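Local structure of putative prolyl-tRNA synthetase (Leishmania major, 5XIL) at residues V381-D384 with A385-A389. The protein probably charges tRNA(Pro) with L-proline at the expense of ATP, and is represented here by its synthetase portion with core, anticodon-binding and C-terminal domains. Numbering follows the deposited sequence.
Sequences VAWD and AQTPA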
loop_
_atom_site.group_PDB
_atom_site.type_symbol
_atom_site.label_atom_id
_atom_site.label_comp_id
_atom_site.label_asym_id
_atom_site.label_seq_id
_atom_site.Cartn_x
_atom_site.Cartn_y
_atom_site.Cartn_z
ATOM N N VAL A 381 -29.013 19.216 10.942
ATOM C CA VAL A 381 -28.063 18.807 11.953
ATOM C C VAL A 381 -27.536 20.037 12.672
ATOM O O VAL A 381 -27.013 20.952 12.044
ATOM C CB VAL A 381 -26.889 18.030 11.339
ATOM C CG1 VAL A 381 -25.858 17.729 12.412
ATOM C CG2 VAL A 381 -27.401 16.758 10.688
ATOM N N ALA A 382 -27.621 20.027 13.997
ATOM C CA ALA A 382 -27.164 21.180 14.826
ATOM C C ALA A 382 -25.688 21.439 14.616
ATOM O O ALA A 382 -24.856 20.480 14.546
ATOM C CB ALA A 382 -27.455 20.895 16.309
ATOM N N TRP A 383 -25.317 22.721 14.509
ATOM C CA TRP A 383 -23.963 23.105 14.350
ATOM C C TRP A 383 -23.409 23.600 15.649
ATOM O O TRP A 383 -23.717 24.734 16.067
ATOM C CB TRP A 383 -23.837 24.131 13.264
ATOM C CG TRP A 383 -22.434 24.446 12.898
ATOM C CD1 TRP A 383 -21.290 23.859 13.352
ATOM C CD2 TRP A 383 -22.024 25.413 11.960
ATOM N NE1 TRP A 383 -20.202 24.428 12.783
ATOM C CE2 TRP A 383 -20.622 25.355 11.883
ATOM C CE3 TRP A 383 -22.707 26.317 11.168
ATOM C CZ2 TRP A 383 -19.876 26.219 11.090
ATOM C CZ3 TRP A 383 -21.988 27.126 10.335
ATOM C CH2 TRP A 383 -20.575 27.090 10.313
ATOM N N ASP A 384 -22.635 22.734 16.278
ATOM C CA ASP A 384 -22.125 22.908 17.633
ATOM C C ASP A 384 -20.994 21.898 17.850
ATOM O O ASP A 384 -20.487 21.302 16.870
ATOM C CB ASP A 384 -23.271 22.804 18.669
ATOM C CG ASP A 384 -24.026 21.465 18.601
ATOM O OD1 ASP A 384 -23.424 20.381 18.346
ATOM O OD2 ASP A 384 -25.224 21.508 18.816
ATOM N N ALA A 385 -20.562 21.733 19.100
ATOM C CA ALA A 385 -19.491 20.822 19.492
ATOM C C ALA A 385 -19.730 19.333 19.084
ATOM O O ALA A 385 -18.789 18.549 19.004
ATOM C CB ALA A 385 -19.252 20.892 21.006
ATOM N N GLN A 386 -20.976 18.978 18.919
ATOM C CA GLN A 386 -21.360 17.593 18.647
ATOM C C GLN A 386 -21.450 17.291 17.157
ATOM O O GLN A 386 -21.670 16.120 16.782
ATOM C CB GLN A 386 -22.723 17.290 19.235
ATOM C CG GLN A 386 -22.673 16.960 20.698
ATOM C CD GLN A 386 -22.466 18.209 21.538
ATOM O OE1 GLN A 386 -23.183 19.213 21.375
ATOM N NE2 GLN A 386 -21.509 18.154 22.435
ATOM N N THR A 387 -21.282 18.319 16.324
ATOM C CA THR A 387 -21.519 18.149 14.886
ATOM C C THR A 387 -20.612 17.010 14.243
ATOM O O THR A 387 -21.133 16.176 13.497
ATOM C CB THR A 387 -21.351 19.459 14.109
ATOM O OG1 THR A 387 -22.155 20.502 14.697
ATOM C CG2 THR A 387 -21.723 19.280 12.615
ATOM N N PRO A 388 -19.304 17.037 14.477
ATOM C CA PRO A 388 -18.509 15.971 13.862
ATOM C C PRO A 388 -18.944 14.541 14.246
ATOM O O PRO A 388 -19.042 13.653 13.362
ATOM C CB PRO A 388 -17.071 16.328 14.248
ATOM C CG PRO A 388 -17.114 17.790 14.643
ATOM C CD PRO A 388 -18.464 17.977 15.225
ATOM N N ALA A 389 -19.263 14.290 15.514
ATOM C CA ALA A 389 -19.729 12.985 15.886
ATOM C C ALA A 389 -21.065 12.703 15.267
ATOM O O ALA A 389 -21.350 11.551 14.925
ATOM C CB ALA A 389 -19.798 12.794 17.429
#
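T387 reaches back from the first turn of helix 387-412 to the end of strand 378-382. Its CB lies 3.4 Å from D384 O and 3.7 Å from A382 O. From there OG1 turns to the loop after the strand, where it accepts from D384 N at 2.8 Å along a nearly straight line (N-H...O 169°). The same hydroxyl lies 2.7 Å from A382 O and 2.9 Å from D384 O. OG1 also meets the W383 indole at its edge, near the ring plane, 3.7 Å from CD1. The methyl CG2, anti to the backbone N of T387, faces V381 CG1 at 4.4 Å, and the T387 side chain also touches L323 of helix 306-325 and L368 of strand 367-372. W383 itself turns toward helix 306-325, where its NE1 bonds to E322, while R366 makes a cation-pi contact with the ring. The D384 side chain adds a capping bond: CG sits between the backbone N and the carbonyl carbon (chi1 58°), which swings OD1 round to accept from Q386 N at 2.9 Å, on the anti side of the carboxylate and 24° out of its plane. D384 O accepts from T387 N, closing a type I turn from D384 to T387. Together D384 and T387 form a capping box, which links an outermost strand of the anticodon-binding domain's five-stranded mixed sheet to the helix that follows it.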